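Local atomic coordinates of avidin-related protein 4/5 (Gallus gallus, PDB entry 2OF8), a protein that probably binds biotin very tightly, as avidin does, and holds a biotin p-nitroanilide in its pocket. Residues G31-A36 against T75-Q80; T7-N12 against I17-A22. The protein carries 2 engineered substitutions. All coordinates share one frame; numbering follows the deposited sequence.

Contact 1. Residues G31-A36 against T75-Q80; sequences GTYLTA and TVFTGQ. With BNI (5-(2-oxo-hexahydro-thieno[3,4-D]imidazol-6-yl)-pentanoic acid (4-nitro-phenyl)-amide), chain C.
Y33 and F77 reach each other from strands 28-34 and 74-83, which are not neighbours in the sheet: the closest CA pair across the two segments, Y33 and T75, is 10.8 Å apart, so side chains alone bridge the gap. This is the interior of the eight-stranded antiparallel avidin barrel, at the closed end of the biotin pocket. The two side chains approach from opposite directions. Their rings are turned 30° from each other and slid apart, centroids 5.4 Å apart, so they barely overlap; the touching is done by F77 CZ, 3.4 Å from Y33 OH and 3.8 Å from Y33 CZ. With CG anti to the backbone nitrogen (chi1 -158°), the tyrosine carries its hydroxyl inward to the ligand and gives a hydrogen bond of 2.7 Å from OH to BNI O3, the ureido oxygen, which lies at the ring edge in the ring plane. S16 and N12 also bond the ligand, while W68 meets the Y33 ring and F64 and W95 pack on F77. The ligand's sulfur, S1, lies obliquely to the F77 ring and 3.4 Å from T75 OG1, a close contact; that hydroxyl has its hydrogen bond with W68 NE1. On the loop after strand 28-34, T35 OG1, anti to its own backbone nitrogen, accepts the ureido N-H of BNI N2 at 2.9 Å, nearly straight at 173°.

Contact 2. Residues T7-N12 against I17-A22; sequences TGKWTN and IMTIRA. With FMT (formic acid), chain F.
The W10 indole has M18 O at its edge, near the ring plane, and I20 CD1 obliquely placed; M18 CE comes within 4.2 Å of W10 CD1, the two side chains lying alongside and pointing the same way. W10 NE1 bonds the carbonyl of L6, which helps fix the ring's rotation, and L91 and R120 also pack on W10. M18 sets CG between its backbone N and carbonyl carbon (chi1 68°), then runs extended to put its methyl beside the indole. Strands 8-12 and 17-20 form the first beta hairpin of the barrel, antiparallel at 159°, with G8-I20 and W10-M18 as hydrogen-bonded pairs and K9-T19 and T11-I17 as non-hydrogen-bonded ones. On the face bearing K9 and T19, the lysine bends at its last torsion (chi4 -81°), and K9 NZ bonds T19 OG1 at 2.9 Å. K9 NZ also bonds FMT O1 at 2.7 Å, in a formic acid probably from the crystallisation liquor. Past the paired strands, T7 OG1 gives its proton to R21 O at 2.7 Å from above the carbonyl plane. A valine here has no hydroxyl and would probably leave R21 O without this donor and the chains past G8-I20 less firmly joined.

In the fold
Contact 1 is core: both touching residues are buried, and its centre is about 2 Å from the centre of the chain. Contact 2, centred about 9 Å from the centre of the chain, lies in the barrel wall, with W10, M18 and I20 buried and K9 exposed. Aromatic packing and a ligand join non-neighbouring strands in the first; main-chain pairing holds adjacent strands in the second. The two meet where strand 17-20 pairs with 28-34, through probable hydrogen bonds from L34 N to I17 O (2.8 Å) and T32 N to T19 O (2.9 Å). N12, at the end of strand 8-12, ties the hairpin to the pocket through its ND2, which bonds the ligand oxygen that Y33 also bonds.

Contact 1. Residues G31-A36 against T75-Q80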
loop_
_atom_site.group_PDB
_atom_site.type_symbol
_atom_site.label_atom_id
_atom_site.label_comp_id
_atom_site.label_asym_id
_atom_site.label_seq_id
_atom_site.Cartn_x
_atom_site.Cartn_y
_atom_site.Cartn_z
ATOM N N GLY A 31 4.353 23.816 4.221
ATOM C CA GLY A 31 4.385 24.121 2.815
ATOM C C GLY A 31 3.000 24.125 2.229
ATOM O O GLY A 31 1.998 24.087 2.934
ATOM N N THR A 32 2.951 24.181 0.908
ATOM C CA THR A 32 1.704 24.104 0.173
ATOM C C THR A 32 1.840 23.106 -0.956
ATOM O O THR A 32 2.933 22.799 -1.422
ATOM C CB THR A 32 1.313 25.469 -0.412
ATOM O OG1 THR A 32 2.319 25.891 -1.336
ATOM C CG2 THR A 32 1.247 26.554 0.667
ATOM N N TYR A 33 0.693 22.615 -1.396
ATOM C CA TYR A 33 0.622 21.572 -2.403
ATOM C C TYR A 33 -0.494 21.940 -3.370
ATOM O O TYR A 33 -1.630 22.141 -2.950
ATOM C CB TYR A 33 0.333 20.215 -1.743
ATOM C CG TYR A 33 0.735 19.018 -2.576
ATOM C CD1 TYR A 33 -0.026 18.607 -3.664
ATOM C CD2 TYR A 33 1.873 18.289 -2.273
ATOM C CE1 TYR A 33 0.350 17.501 -4.429
ATOM C CE2 TYR A 33 2.255 17.190 -3.027
ATOM C CZ TYR A 33 1.502 16.799 -4.103
ATOM O OH TYR A 33 1.910 15.704 -4.825
ATOM N N LEU A 34 -0.165 22.024 -4.655
ATOM C CA LEU A 34 -1.128 22.255 -5.721
ATOM C C LEU A 34 -1.182 20.978 -6.555
ATOM O O LEU A 34 -0.286 20.706 -7.355
ATOM C CB LEU A 34 -0.735 23.457 -6.581
ATOM C CG LEU A 34 -1.805 23.877 -7.593
ATOM C CD1 LEU A 34 -3.087 24.302 -6.919
ATOM C CD2 LEU A 34 -1.276 25.004 -8.477
ATOM N N THR A 35 -2.193 20.158 -6.309
ATOM C CA THR A 35 -2.330 18.928 -7.065
ATOM C C THR A 35 -2.821 19.203 -8.481
ATOM O O THR A 35 -3.678 20.054 -8.699
ATOM C CB THR A 35 -3.229 17.905 -6.353
ATOM O OG1 THR A 35 -3.267 16.708 -7.148
ATOM C CG2 THR A 35 -4.683 18.392 -6.156
ATOM N N ALA A 36 -2.267 18.467 -9.441
ATOM C CA ALA A 36 -2.715 18.557 -10.829
ATOM C C ALA A 36 -4.012 17.790 -11.058
ATOM O O ALA A 36 -4.712 18.061 -12.037
ATOM C CB ALA A 36 -1.633 18.046 -11.772
ATOM N N THR A 75 -4.149 13.200 2.255
ATOM C CA THR A 75 -3.065 12.349 1.750
ATOM C C THR A 75 -1.851 12.440 2.648
ATOM O O THR A 75 -1.511 13.516 3.127
ATOM C CB THR A 75 -2.680 12.735 0.324
ATOM O OG1 THR A 75 -3.851 12.627 -0.485
ATOM C CG2 THR A 75 -1.630 11.779 -0.271
ATOM N N VAL A 76 -1.180 11.307 2.853
ATOM C CA VAL A 76 0.152 11.294 3.437
ATOM C C VAL A 76 1.147 10.765 2.405
ATOM O O VAL A 76 0.839 9.854 1.633
ATOM C CB VAL A 76 0.224 10.473 4.738
ATOM C CG1 VAL A 76 -0.603 11.136 5.834
ATOM C CG2 VAL A 76 -0.220 9.029 4.531
ATOM N N PHE A 77 2.332 11.371 2.402
ATOM C CA PHE A 77 3.455 10.986 1.561
ATOM C C PHE A 77 4.623 10.619 2.465
ATOM O O PHE A 77 4.886 11.313 3.454
ATOM C CB PHE A 77 3.934 12.148 0.685
ATOM C CG PHE A 77 2.989 12.551 -0.412
ATOM C CD1 PHE A 77 1.890 13.349 -0.138
ATOM C CD2 PHE A 77 3.226 12.194 -1.732
ATOM C CE1 PHE A 77 1.031 13.769 -1.154
ATOM C CE2 PHE A 77 2.366 12.620 -2.754
ATOM C CZ PHE A 77 1.269 13.396 -2.452
ATOM N N THR A 78 5.364 9.581 2.104
ATOM C CA THR A 78 6.648 9.325 2.743
ATOM C C THR A 78 7.658 8.920 1.690
ATOM O O THR A 78 7.304 8.378 0.645
ATOM C CB THR A 78 6.487 8.286 3.866
ATOM O OG1 THR A 78 7.694 8.191 4.633
ATOM C CG2 THR A 78 6.203 6.889 3.327
ATOM N N GLY A 79 8.922 9.185 1.950
ATOM C CA GLY A 79 9.941 8.900 0.967
ATOM C C GLY A 79 11.309 9.300 1.439
ATOM O O GLY A 79 11.544 9.524 2.629
ATOM N N GLN A 80 12.211 9.393 0.471
ATOM C CA GLN A 80 13.601 9.714 0.737
ATOM C C GLN A 80 14.096 10.688 -0.325
ATOM O O GLN A 80 13.702 10.608 -1.493
ATOM C CB GLN A 80 14.444 8.425 0.776
ATOM C CG GLN A 80 15.875 8.630 1.229
ATOM C CD GLN A 80 16.664 7.353 1.533
ATOM O OE1 GLN A 80 17.840 7.454 1.936
ATOM N NE2 GLN A 80 16.077 6.197 1.359
HETATM C C1 BNI C . -8.756 14.069 -3.915
HETATM C C10 BNI C . -7.866 15.160 -3.304
HETATM C C9 BNI C . -6.591 15.392 -4.107
HETATM C C8 BNI C . -5.698 14.160 -4.112
HETATM C C7 BNI C . -4.569 14.293 -5.113
HETATM C C2 BNI C . -3.663 13.007 -5.117
HETATM C C6 BNI C . -1.720 11.524 -4.441
HETATM C C4 BNI C . -2.674 12.915 -6.317
HETATM C C5 BNI C . -1.542 11.956 -5.902
HETATM C C3 BNI C . -0.648 13.988 -6.520
HETATM O O2 BNI C . -8.920 13.982 -5.129
HETATM O O3 BNI C . 0.209 14.878 -6.764
HETATM N N1 BNI C . -0.360 12.754 -6.109
HETATM N N2 BNI C . -1.963 14.142 -6.624
HETATM S S1 BNI C . -2.568 12.927 -3.654
HETATM N N17 BNI C . -9.309 13.155 -3.116
HETATM C C18 BNI C . -10.164 12.114 -3.369
HETATM C C20 BNI C . -11.312 11.895 -2.549
HETATM C C21 BNI C . -12.191 10.791 -2.830
HETATM C C22 BNI C . -11.918 9.908 -3.959
HETATM C C23 BNI C . -10.768 10.130 -4.783
HETATM C C24 BNI C . -9.895 11.221 -4.504
HETATM N N25 BNI C . -12.864 8.760 -4.238
HETATM O O26 BNI C . -13.822 8.562 -3.549
HETATM O O27 BNI C . -12.680 8.011 -5.152
#

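Contact 2. Residues T7-N12 against I17-A22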
loop_
_atom_site.group_PDB
_atom_site.type_symbol
_atom_site.label_atom_id
_atom_site.label_comp_id
_atom_site.label_asym_id
_atom_site.label_seq_id
_atom_site.Cartn_x
_atom_site.Cartn_y
_atom_site.Cartn_z
ATOM N N THR A 7 13.591 22.006 1.384
ATOM C CA THR A 7 13.090 23.381 1.238
ATOM C C THR A 7 13.171 23.800 -0.228
ATOM O O THR A 7 14.172 23.542 -0.870
ATOM C CB THR A 7 13.912 24.351 2.124
ATOM O OG1 THR A 7 13.638 24.101 3.510
ATOM C CG2 THR A 7 13.507 25.821 1.907
ATOM N N GLY A 8 12.107 24.409 -0.748
ATOM C CA GLY A 8 12.045 24.848 -2.133
ATOM C C GLY A 8 10.829 24.315 -2.870
ATOM O O GLY A 8 9.916 23.752 -2.272
ATOM N N LYS A 9 10.822 24.497 -4.184
ATOM C CA LYS A 9 9.698 24.110 -5.024
ATOM C C LYS A 9 10.033 22.857 -5.811
ATOM O O LYS A 9 11.146 22.708 -6.314
ATOM C CB LYS A 9 9.342 25.243 -5.981
ATOM C CG LYS A 9 8.750 26.440 -5.302
ATOM C CD LYS A 9 8.267 27.471 -6.312
ATOM C CE LYS A 9 7.497 28.585 -5.636
ATOM N NZ LYS A 9 6.089 28.179 -5.372
ATOM N N TRP A 10 9.040 21.982 -5.924
ATOM C CA TRP A 10 9.178 20.682 -6.559
ATOM C C TRP A 10 7.984 20.430 -7.470
ATOM O O TRP A 10 6.891 20.917 -7.207
ATOM C CB TRP A 10 9.185 19.580 -5.500
ATOM C CG TRP A 10 10.265 19.684 -4.486
ATOM C CD1 TRP A 10 10.252 20.437 -3.352
ATOM C CD2 TRP A 10 11.516 18.987 -4.491
ATOM N NE1 TRP A 10 11.422 20.259 -2.659
ATOM C CE2 TRP A 10 12.218 19.377 -3.338
ATOM C CE3 TRP A 10 12.122 18.073 -5.360
ATOM C CZ2 TRP A 10 13.489 18.885 -3.030
ATOM C CZ3 TRP A 10 13.381 17.584 -5.049
ATOM C CH2 TRP A 10 14.047 17.994 -3.895
ATOM N N THR A 11 8.208 19.689 -8.552
ATOM C CA THR A 11 7.120 19.104 -9.338
ATOM C C THR A 11 7.187 17.607 -9.243
ATOM O O THR A 11 8.249 17.057 -8.975
ATOM C CB THR A 11 7.211 19.399 -10.809
ATOM O OG1 THR A 11 8.487 19.350 -11.440
ATOM C CG2 THR A 11 5.997 19.534 -11.615
ATOM N N ASN A 12 6.067 16.943 -9.515
ATOM C CA ASN A 12 6.073 15.493 -9.633
ATOM C C ASN A 12 5.644 15.024 -11.008
ATOM O O ASN A 12 5.327 15.819 -11.898
ATOM C CB ASN A 12 5.324 14.801 -8.471
ATOM C CG ASN A 12 3.813 14.933 -8.542
ATOM O OD1 ASN A 12 3.223 15.147 -9.603
ATOM N ND2 ASN A 12 3.172 14.785 -7.385
ATOM N N ILE A 17 2.608 20.518 -8.054
ATOM C CA ILE A 17 3.664 21.384 -7.534
ATOM C C ILE A 17 3.545 21.467 -6.035
ATOM O O ILE A 17 2.458 21.639 -5.502
ATOM C CB ILE A 17 3.571 22.818 -8.112
ATOM C CG1 ILE A 17 3.655 22.783 -9.626
ATOM C CG2 ILE A 17 4.681 23.719 -7.526
ATOM C CD1 ILE A 17 3.442 24.132 -10.260
ATOM N N MET A 18 4.660 21.358 -5.336
ATOM C CA MET A 18 4.635 21.692 -3.921
ATOM C C MET A 18 5.806 22.573 -3.561
ATOM O O MET A 18 6.872 22.537 -4.170
ATOM C CB MET A 18 4.556 20.472 -3.025
ATOM C CG MET A 18 5.771 19.643 -3.045
ATOM S SD MET A 18 5.793 18.358 -1.670
ATOM C CE MET A 18 7.383 17.707 -2.018
ATOM N N THR A 19 5.563 23.380 -2.546
ATOM C CA THR A 19 6.521 24.337 -2.042
ATOM C C THR A 19 6.720 24.050 -0.567
ATOM O O THR A 19 5.760 24.041 0.198
ATOM C CB THR A 19 5.983 25.761 -2.219
ATOM O OG1 THR A 19 5.651 25.984 -3.595
ATOM C CG2 THR A 19 7.052 26.808 -1.906
ATOM N N ILE A 20 7.959 23.781 -0.179
ATOM C CA ILE A 20 8.299 23.497 1.204
ATOM C C ILE A 20 9.096 24.683 1.748
ATOM O O ILE A 20 10.009 25.188 1.097
ATOM C CB ILE A 20 9.072 22.168 1.298
ATOM C CG1 ILE A 20 8.148 21.014 0.882
ATOM C CG2 ILE A 20 9.614 21.944 2.718
ATOM C CD1 ILE A 20 8.795 19.659 0.825
ATOM N N ARG A 21 8.719 25.135 2.939
ATOM C CA ARG A 21 9.359 26.278 3.577
ATOM C C ARG A 21 10.557 25.796 4.412
ATOM O O ARG A 21 11.052 24.688 4.206
ATOM C CB ARG A 21 8.333 27.038 4.426
ATOM C CG ARG A 21 7.118 27.573 3.655
ATOM C CD ARG A 21 6.236 28.496 4.494
ATOM N NE ARG A 21 5.062 29.008 3.784
ATOM C CZ ARG A 21 3.951 28.318 3.537
ATOM N NH1 ARG A 21 3.831 27.055 3.921
ATOM N NH2 ARG A 21 2.944 28.894 2.890
ATOM N N ALA A 22 11.046 26.634 5.326
ATOM C CA ALA A 22 12.232 26.306 6.108
ATOM C C ALA A 22 12.005 25.066 6.958
ATOM O O ALA A 22 10.940 24.882 7.536
ATOM C CB ALA A 22 12.630 27.472 6.989
HETATM C C FMT F . 4.524 27.824 -8.345
HETATM O O1 FMT F . 4.132 27.591 -7.201
HETATM O O2 FMT F . 5.688 28.171 -8.558
#